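Local coordinates for protein VP5 (Halorubrum pleomorphic virus 6, PDB 6QGL) that is an envelope protein of an archaeal pleomorphic virus and probably drives fusion of the viral membrane with that of the host cell, at residues A[15-20]-A[442-447]; A[64-69]-A[230-235]; A[52-57]-A[224-229]. All coordinates share one frame; numbering follows the deposited sequence.

Contact 1: residues A[15-20]-A[442-447]; sequences SAVGGI and QLKGAF
The backbone N of Q442 donates to V17 O over 2.8 Å, nearly straight at 162°, and the bond is answered by V17 N, which gives its hydrogen to Q442 O at 3.0 Å. That return bond is more bent, and V17 N lies above the plane of the Q442 carbonyl. The same Q442 O also receives a CH...O contact from A16 CA at 3.1 Å. Together the two N-H...O bonds make V17 and Q442 an antiparallel hydrogen-bonded pair, a single beta bridge by which the N-terminal loop is joined at one point to strand 438-443, an outermost strand of an antiparallel six-stranded sheet. Aliphatic carbon flanks the bridge. The small CB of A16 lies close to the strand backbone and touches L443 CD2 at 3.7 Å. I20, its CG1 anti to the carbonyl carbon (chi1 -64°), sends CD1 across Q442 CB at about a right angle, and Y348 of the next strand touches both residues. A turn about CB-CG (chi2 -84°) carries the K444 chain obliquely across V17, CE 3.7 Å from V17 CG2, while NZ makes a weak, long ion pair with D67. G445, with no side chain of its own, brings its N to 3.8 Å from S15 CB.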
loop_
_atom_site.group_PDB
_atom_site.type_symbol
_atom_site.label_atom_id
_atom_site.label_comp_id
_atom_site.label_asym_id
_atom_site.label_seq_id
_atom_site.Cartn_x
_atom_site.Cartn_y
_atom_site.Cartn_z
ATOM N N SER A 15 7.929 -8.801 7.309
ATOM C CA SER A 15 7.160 -7.822 8.092
ATOM C C SER A 15 6.714 -6.638 7.214
ATOM O O SER A 15 5.735 -5.962 7.538
ATOM C CB SER A 15 7.984 -7.350 9.285
ATOM O OG SER A 15 8.273 -8.435 10.154
ATOM N N ALA A 16 7.417 -6.441 6.075
ATOM C CA ALA A 16 7.167 -5.421 5.063
ATOM C C ALA A 16 5.759 -5.489 4.480
ATOM O O ALA A 16 5.303 -6.571 4.098
ATOM C CB ALA A 16 8.176 -5.547 3.938
ATOM N N VAL A 17 5.096 -4.316 4.400
ATOM C CA VAL A 17 3.755 -4.108 3.842
ATOM C C VAL A 17 3.849 -4.372 2.334
ATOM O O VAL A 17 4.559 -3.660 1.630
ATOM C CB VAL A 17 3.214 -2.678 4.159
ATOM C CG1 VAL A 17 1.894 -2.403 3.439
ATOM C CG2 VAL A 17 3.056 -2.463 5.661
ATOM N N GLY A 18 3.174 -5.420 1.874
ATOM C CA GLY A 18 3.208 -5.841 0.479
ATOM C C GLY A 18 2.087 -5.348 -0.402
ATOM O O GLY A 18 1.103 -4.795 0.093
ATOM N N GLY A 19 2.250 -5.567 -1.708
ATOM C CA GLY A 19 1.291 -5.190 -2.744
ATOM C C GLY A 19 0.952 -3.714 -2.764
ATOM O O GLY A 19 -0.220 -3.352 -2.915
ATOM N N ILE A 20 1.980 -2.861 -2.591
ATOM C CA ILE A 20 1.853 -1.403 -2.550
ATOM C C ILE A 20 1.411 -0.845 -3.898
ATOM O O ILE A 20 2.071 -1.089 -4.907
ATOM C CB ILE A 20 3.149 -0.728 -2.015
ATOM C CG1 ILE A 20 3.423 -1.131 -0.554
ATOM C CG2 ILE A 20 3.100 0.804 -2.165
ATOM C CD1 ILE A 20 4.736 -0.759 -0.090
ATOM N N GLN A 442 7.090 -2.479 1.415
ATOM C CA GLN A 442 7.597 -1.406 2.273
ATOM C C GLN A 442 8.159 -2.089 3.514
ATOM O O GLN A 442 7.394 -2.422 4.421
ATOM C CB GLN A 442 6.508 -0.382 2.649
ATOM C CG GLN A 442 7.053 0.828 3.408
ATOM C CD GLN A 442 5.984 1.789 3.854
ATOM O OE1 GLN A 442 5.155 2.252 3.067
ATOM N NE2 GLN A 442 6.004 2.141 5.128
ATOM N N LEU A 443 9.485 -2.336 3.528
ATOM C CA LEU A 443 10.198 -3.016 4.615
ATOM C C LEU A 443 9.973 -2.337 5.955
ATOM O O LEU A 443 10.269 -1.151 6.093
ATOM C CB LEU A 443 11.700 -3.179 4.306
ATOM C CG LEU A 443 12.085 -3.700 2.910
ATOM C CD1 LEU A 443 13.575 -3.607 2.695
ATOM C CD2 LEU A 443 11.622 -5.134 2.683
ATOM N N LYS A 444 9.372 -3.069 6.909
ATOM C CA LYS A 444 9.047 -2.564 8.248
ATOM C C LYS A 444 9.926 -3.182 9.332
ATOM O O LYS A 444 10.207 -2.532 10.341
ATOM C CB LYS A 444 7.561 -2.794 8.576
ATOM C CG LYS A 444 6.586 -2.019 7.688
ATOM C CD LYS A 444 6.345 -0.594 8.177
ATOM C CE LYS A 444 5.103 -0.004 7.566
ATOM N NZ LYS A 444 4.881 1.398 8.006
ATOM N N GLY A 445 10.334 -4.429 9.114
ATOM C CA GLY A 445 11.179 -5.177 10.033
ATOM C C GLY A 445 12.632 -5.196 9.617
ATOM O O GLY A 445 12.947 -4.990 8.439
ATOM N N ALA A 446 13.518 -5.462 10.596
ATOM C CA ALA A 446 14.971 -5.528 10.445
ATOM C C ALA A 446 15.426 -6.461 9.324
ATOM O O ALA A 446 14.952 -7.596 9.215
ATOM C CB ALA A 446 15.619 -5.924 11.762
ATOM N N PHE A 447 16.330 -5.952 8.476
ATOM C CA PHE A 447 16.895 -6.667 7.337
ATOM C C PHE A 447 18.409 -6.501 7.290
ATOM O O PHE A 447 18.939 -5.508 7.795
ATOM C CB PHE A 447 16.263 -6.166 6.021
ATOM C CG PHE A 447 16.485 -4.707 5.670
ATOM C CD1 PHE A 447 17.645 -4.298 5.017
ATOM C CD2 PHE A 447 15.508 -3.756 5.933
ATOM C CE1 PHE A 447 17.845 -2.956 4.682
ATOM C CE2 PHE A 447 15.704 -2.414 5.584
ATOM C CZ PHE A 447 16.872 -2.023 4.964
#

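Contact 2: residues A[64-69]-A[230-235]; sequences TMVDNQ and SEWNAV
E231 meets V66 with its aliphatic stem: E231 CB lies 3.6 Å from V66 CG1, and the extended chain crosses the valine obliquely, bringing OE2 to the same methyl. The carboxylate itself is directed to Q62 on helix 43-66, whose NE2 donates a hydrogen bond to OE2, so OE2 has a polar partner although it also lies against the valine methyl. W232 follows, with its CB pointing away from the helix end but its indole returning toward it. V66 CG2 sits over one face of that indole, 4.3 Å from the centroid of the five-membered ring and 20° off the normal, a CH-pi contact. The valine can serve both partners because its methyls diverge: CG1 is anti to the backbone N (chi1 178°) and faces E231, leaving CG2 for the tryptophan. W232 also makes an edge-to-face (T-shaped) pair with W123, and its ring meets that of F119. A234 points toward the partner, and its single methyl lets the Q69 amide come close, NE2 to A234 CB 3.5 Å. V235 then directs CG2 at the backbone, reaching M65 O at 3.3 Å and V66 O at 3.9 Å. No hydrogen bond joins the two segments; van der Waals packing, largely through carbon, sets the C-terminal end of helix 43-66 and the turn after it against the first turns of helix 229-257, within a helical bundle that also includes helix 97-140.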
loop_
_atom_site.group_PDB
_atom_site.type_symbol
_atom_site.label_atom_id
_atom_site.label_comp_id
_atom_site.label_asym_id
_atom_site.label_seq_id
_atom_site.Cartn_x
_atom_site.Cartn_y
_atom_site.Cartn_z
ATOM N N THR A 64 -2.154 0.910 -0.252
ATOM C CA THR A 64 -2.466 1.990 -1.196
ATOM C C THR A 64 -2.567 3.382 -0.550
ATOM O O THR A 64 -1.693 4.208 -0.799
ATOM C CB THR A 64 -3.714 1.664 -2.039
ATOM O OG1 THR A 64 -4.844 1.527 -1.180
ATOM C CG2 THR A 64 -3.540 0.407 -2.886
ATOM N N MET A 65 -3.576 3.626 0.305
ATOM C CA MET A 65 -3.842 4.952 0.881
ATOM C C MET A 65 -3.173 5.263 2.221
ATOM O O MET A 65 -2.478 6.272 2.337
ATOM C CB MET A 65 -5.363 5.188 1.013
ATOM C CG MET A 65 -6.185 4.612 -0.125
ATOM S SD MET A 65 -6.094 5.591 -1.638
ATOM C CE MET A 65 -6.682 4.416 -2.823
ATOM N N VAL A 66 -3.417 4.414 3.225
ATOM C CA VAL A 66 -3.031 4.544 4.630
ATOM C C VAL A 66 -1.504 4.612 4.900
ATOM O O VAL A 66 -1.091 5.479 5.673
ATOM C CB VAL A 66 -3.709 3.411 5.456
ATOM C CG1 VAL A 66 -3.317 3.465 6.928
ATOM C CG2 VAL A 66 -5.234 3.449 5.309
ATOM N N ASP A 67 -0.686 3.709 4.319
ATOM C CA ASP A 67 0.759 3.644 4.608
ATOM C C ASP A 67 1.701 4.321 3.599
ATOM O O ASP A 67 2.917 4.131 3.704
ATOM C CB ASP A 67 1.201 2.182 4.804
ATOM C CG ASP A 67 1.346 1.728 6.241
ATOM O OD1 ASP A 67 1.435 2.598 7.137
ATOM O OD2 ASP A 67 1.392 0.502 6.471
ATOM N N ASN A 68 1.182 5.113 2.653
ATOM C CA ASN A 68 2.047 5.776 1.672
ATOM C C ASN A 68 2.137 7.296 1.911
ATOM O O ASN A 68 2.089 8.089 0.971
ATOM C CB ASN A 68 1.615 5.407 0.244
ATOM C CG ASN A 68 1.870 3.962 -0.141
ATOM O OD1 ASN A 68 1.127 3.367 -0.923
ATOM N ND2 ASN A 68 2.930 3.363 0.383
ATOM N N GLN A 69 2.285 7.685 3.188
ATOM C CA GLN A 69 2.350 9.079 3.647
ATOM C C GLN A 69 3.564 9.858 3.142
ATOM O O GLN A 69 3.412 11.009 2.731
ATOM C CB GLN A 69 2.301 9.134 5.181
ATOM C CG GLN A 69 1.012 8.591 5.782
ATOM C CD GLN A 69 1.195 8.206 7.227
ATOM O OE1 GLN A 69 1.987 7.319 7.569
ATOM N NE2 GLN A 69 0.457 8.857 8.109
ATOM N N SER A 230 -7.442 8.172 12.843
ATOM C CA SER A 230 -6.074 8.682 12.940
ATOM C C SER A 230 -5.245 8.346 11.689
ATOM O O SER A 230 -4.467 9.187 11.244
ATOM C CB SER A 230 -5.391 8.162 14.201
ATOM O OG SER A 230 -5.106 6.775 14.118
ATOM N N GLU A 231 -5.441 7.138 11.110
ATOM C CA GLU A 231 -4.739 6.694 9.903
ATOM C C GLU A 231 -5.268 7.409 8.647
ATOM O O GLU A 231 -4.477 7.960 7.873
ATOM C CB GLU A 231 -4.814 5.159 9.753
ATOM C CG GLU A 231 -3.848 4.405 10.659
ATOM C CD GLU A 231 -3.832 2.885 10.596
ATOM O OE1 GLU A 231 -2.894 2.290 11.175
ATOM O OE2 GLU A 231 -4.757 2.280 10.005
ATOM N N TRP A 232 -6.603 7.413 8.463
ATOM C CA TRP A 232 -7.280 8.039 7.323
ATOM C C TRP A 232 -7.158 9.562 7.306
ATOM O O TRP A 232 -6.958 10.143 6.238
ATOM C CB TRP A 232 -8.750 7.605 7.263
ATOM C CG TRP A 232 -8.933 6.210 6.750
ATOM C CD1 TRP A 232 -8.930 5.059 7.481
ATOM C CD2 TRP A 232 -9.107 5.817 5.384
ATOM N NE1 TRP A 232 -9.111 3.973 6.657
ATOM C CE2 TRP A 232 -9.228 4.409 5.364
ATOM C CE3 TRP A 232 -9.196 6.524 4.173
ATOM C CZ2 TRP A 232 -9.425 3.688 4.181
ATOM C CZ3 TRP A 232 -9.375 5.809 2.999
ATOM C CH2 TRP A 232 -9.492 4.408 3.010
ATOM N N ASN A 233 -7.275 10.206 8.483
ATOM C CA ASN A 233 -7.166 11.659 8.628
ATOM C C ASN A 233 -5.745 12.152 8.401
ATOM O O ASN A 233 -5.573 13.276 7.930
ATOM C CB ASN A 233 -7.691 12.127 9.983
ATOM C CG ASN A 233 -7.777 13.625 10.134
ATOM O OD1 ASN A 233 -7.090 14.225 10.969
ATOM N ND2 ASN A 233 -8.623 14.259 9.333
ATOM N N ALA A 234 -4.734 11.319 8.730
ATOM C CA ALA A 234 -3.319 11.643 8.536
ATOM C C ALA A 234 -3.044 11.912 7.057
ATOM O O ALA A 234 -2.446 12.936 6.727
ATOM C CB ALA A 234 -2.441 10.508 9.041
ATOM N N VAL A 235 -3.550 11.031 6.173
ATOM C CA VAL A 235 -3.412 11.146 4.717
ATOM C C VAL A 235 -4.218 12.356 4.225
ATOM O O VAL A 235 -3.732 13.106 3.374
ATOM C CB VAL A 235 -3.809 9.831 3.982
ATOM C CG1 VAL A 235 -3.474 9.908 2.492
ATOM C CG2 VAL A 235 -3.136 8.616 4.614
#

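Contact 3: residues A[52-57]-A[224-229]; sequences DSVVKR and TQYMKF
V54 lays both methyls against the ring of Y226. Its CG1 stands over one face, 3.8 Å from the ring centroid and 22° off the normal, a CH-pi contact displaced toward the CD1 side, where CG1 to Y226 CD1 is 3.6 Å. CG2 reaches farther along the ring, to OH at 3.9 Å. The valine has CG1 anti to the backbone N (chi1 166°), and this rotamer spreads the two branches along the ring. Y226 takes the less common setting in which CG lies between the backbone N and the carbonyl carbon (chi1 84°), projecting the ring from the strand toward the helix. M227 CG lies over the opposite face, so the tyrosine is held between the helix valine and its own neighbour in sequence. T224, two residues back and on the same side of the strand, divides its branches: CG2 touches V54 CG1 at 4.0 Å, while OG1 faces V55 CG2 at 3.9 Å. A threonine suits this place, its methyl on the buried valine and its hydroxyl beside the exposed one. R57, one turn on from V54, lends only its aliphatic part, CG lying 4.5 Å from Y226 CE2. Bends at chi2 and chi3 carry its guanidinium away to a salt bridge with E129 and a hydrogen bond to V32 O. The axis of segment 52-57 passes that of strand 224-226 at a closest approach of 9.2 Å. With V221 of the partner strand adding to the cover of V54 and Y226, helix 43-66 packs on the antiparallel beta hairpin of strands 219-221 and 224-226.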
loop_
_atom_site.group_PDB
_atom_site.type_symbol
_atom_site.label_atom_id
_atom_site.label_comp_id
_atom_site.label_asym_id
_atom_site.label_seq_id
_atom_site.Cartn_x
_atom_site.Cartn_y
_atom_site.Cartn_z
ATOM N N ASP A 52 -11.263 -12.681 7.574
ATOM C CA ASP A 52 -10.417 -12.684 6.380
ATOM C C ASP A 52 -10.665 -11.475 5.491
ATOM O O ASP A 52 -9.705 -10.918 4.963
ATOM C CB ASP A 52 -10.597 -13.985 5.583
ATOM C CG ASP A 52 -10.027 -15.220 6.255
ATOM O OD1 ASP A 52 -9.206 -15.067 7.190
ATOM O OD2 ASP A 52 -10.405 -16.340 5.854
ATOM N N SER A 53 -11.943 -11.062 5.343
ATOM C CA SER A 53 -12.335 -9.897 4.547
ATOM C C SER A 53 -11.801 -8.605 5.162
ATOM O O SER A 53 -11.320 -7.741 4.428
ATOM C CB SER A 53 -13.850 -9.825 4.394
ATOM O OG SER A 53 -14.316 -10.842 3.525
ATOM N N VAL A 54 -11.863 -8.492 6.507
ATOM C CA VAL A 54 -11.368 -7.337 7.265
ATOM C C VAL A 54 -9.841 -7.236 7.099
ATOM O O VAL A 54 -9.336 -6.164 6.755
ATOM C CB VAL A 54 -11.817 -7.392 8.752
ATOM C CG1 VAL A 54 -11.042 -6.399 9.615
ATOM C CG2 VAL A 54 -13.319 -7.158 8.880
ATOM N N VAL A 55 -9.125 -8.365 7.299
ATOM C CA VAL A 55 -7.669 -8.457 7.152
ATOM C C VAL A 55 -7.259 -8.037 5.734
ATOM O O VAL A 55 -6.380 -7.185 5.594
ATOM C CB VAL A 55 -7.121 -9.852 7.574
ATOM C CG1 VAL A 55 -5.664 -10.040 7.158
ATOM C CG2 VAL A 55 -7.270 -10.064 9.076
ATOM N N LYS A 56 -7.947 -8.576 4.700
ATOM C CA LYS A 56 -7.716 -8.257 3.286
ATOM C C LYS A 56 -7.947 -6.765 3.007
ATOM O O LYS A 56 -7.093 -6.142 2.381
ATOM C CB LYS A 56 -8.596 -9.135 2.375
ATOM C CG LYS A 56 -8.252 -9.060 0.891
ATOM C CD LYS A 56 -9.222 -9.889 0.049
ATOM C CE LYS A 56 -8.914 -9.847 -1.430
ATOM N NZ LYS A 56 -9.296 -8.550 -2.050
ATOM N N ARG A 57 -9.075 -6.195 3.494
ATOM C CA ARG A 57 -9.409 -4.775 3.324
ATOM C C ARG A 57 -8.378 -3.870 3.980
ATOM O O ARG A 57 -7.941 -2.912 3.347
ATOM C CB ARG A 57 -10.823 -4.453 3.851
ATOM C CG ARG A 57 -11.281 -2.990 3.662
ATOM C CD ARG A 57 -11.476 -2.572 2.207
ATOM N NE ARG A 57 -12.491 -3.388 1.542
ATOM C CZ ARG A 57 -12.763 -3.349 0.242
ATOM N NH1 ARG A 57 -12.099 -2.523 -0.556
ATOM N NH2 ARG A 57 -13.699 -4.134 -0.270
ATOM N N THR A 224 -8.330 -7.388 15.010
ATOM C CA THR A 224 -7.834 -6.466 13.985
ATOM C C THR A 224 -8.547 -5.127 14.095
ATOM O O THR A 224 -9.777 -5.081 14.041
ATOM C CB THR A 224 -7.996 -7.091 12.583
ATOM O OG1 THR A 224 -7.338 -8.358 12.547
ATOM C CG2 THR A 224 -7.466 -6.199 11.466
ATOM N N GLN A 225 -7.768 -4.041 14.230
ATOM C CA GLN A 225 -8.278 -2.674 14.293
ATOM C C GLN A 225 -8.147 -2.062 12.907
ATOM O O GLN A 225 -7.048 -2.037 12.354
ATOM C CB GLN A 225 -7.497 -1.823 15.315
ATOM C CG GLN A 225 -7.690 -2.234 16.773
ATOM C CD GLN A 225 -6.838 -1.462 17.764
ATOM O OE1 GLN A 225 -6.922 -1.680 18.974
ATOM N NE2 GLN A 225 -5.996 -0.547 17.297
ATOM N N TYR A 226 -9.261 -1.599 12.328
ATOM C CA TYR A 226 -9.261 -0.960 11.012
ATOM C C TYR A 226 -10.245 0.206 10.997
ATOM O O TYR A 226 -10.860 0.472 12.030
ATOM C CB TYR A 226 -9.464 -1.985 9.866
ATOM C CG TYR A 226 -10.893 -2.362 9.534
ATOM C CD1 TYR A 226 -11.716 -2.979 10.474
ATOM C CD2 TYR A 226 -11.389 -2.202 8.241
ATOM C CE1 TYR A 226 -13.021 -3.354 10.161
ATOM C CE2 TYR A 226 -12.688 -2.586 7.913
ATOM C CZ TYR A 226 -13.500 -3.162 8.876
ATOM O OH TYR A 226 -14.782 -3.540 8.550
ATOM N N MET A 227 -10.347 0.942 9.858
ATOM C CA MET A 227 -11.181 2.144 9.694
ATOM C C MET A 227 -10.730 3.226 10.681
ATOM O O MET A 227 -11.554 4.022 11.137
ATOM C CB MET A 227 -12.664 1.833 9.944
ATOM C CG MET A 227 -13.371 1.181 8.808
ATOM S SD MET A 227 -14.988 0.629 9.400
ATOM C CE MET A 227 -15.856 2.197 9.528
ATOM N N LYS A 228 -9.434 3.221 11.044
ATOM C CA LYS A 228 -8.846 4.145 12.008
ATOM C C LYS A 228 -8.898 5.571 11.499
ATOM O O LYS A 228 -8.332 5.868 10.444
ATOM C CB LYS A 228 -7.396 3.744 12.317
ATOM C CG LYS A 228 -7.247 2.645 13.359
ATOM C CD LYS A 228 -5.862 2.055 13.320
ATOM C CE LYS A 228 -5.412 1.507 14.643
ATOM N NZ LYS A 228 -4.051 0.918 14.542
ATOM N N PHE A 229 -9.595 6.454 12.240
ATOM C CA PHE A 229 -9.681 7.865 11.869
ATOM C C PHE A 229 -8.292 8.492 11.848
ATOM O O PHE A 229 -7.998 9.247 10.933
ATOM C CB PHE A 229 -10.621 8.647 12.801
ATOM C CG PHE A 229 -10.573 10.144 12.587
ATOM C CD1 PHE A 229 -11.269 10.735 11.538
ATOM C CD2 PHE A 229 -9.805 10.957 13.414
ATOM C CE1 PHE A 229 -11.211 12.113 11.330
ATOM C CE2 PHE A 229 -9.748 12.338 13.205
ATOM C CZ PHE A 229 -10.468 12.909 12.177
#

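Contacts 2 and 3 both use helix 43-66: contact 3 holds its middle against strand 224-226, and contact 2 holds its C-terminal end against helix 229-257, which follows that strand. W232 and M227 touch where the two meet. Contact 1 instead joins the N-terminal loop to the edge of a beta sheet and encloses both others along the chain. Its chemistry differs accordingly, since backbone hydrogen bonds form the bridge, whereas contacts 2 and 3 rely on valine methyls over aromatic faces. Contacts 1 and 3 are mainly buried, though V55 is exposed; contact 2 is partly buried. V17 and I20 touch D67 and N68, joining contact 1 to contact 2.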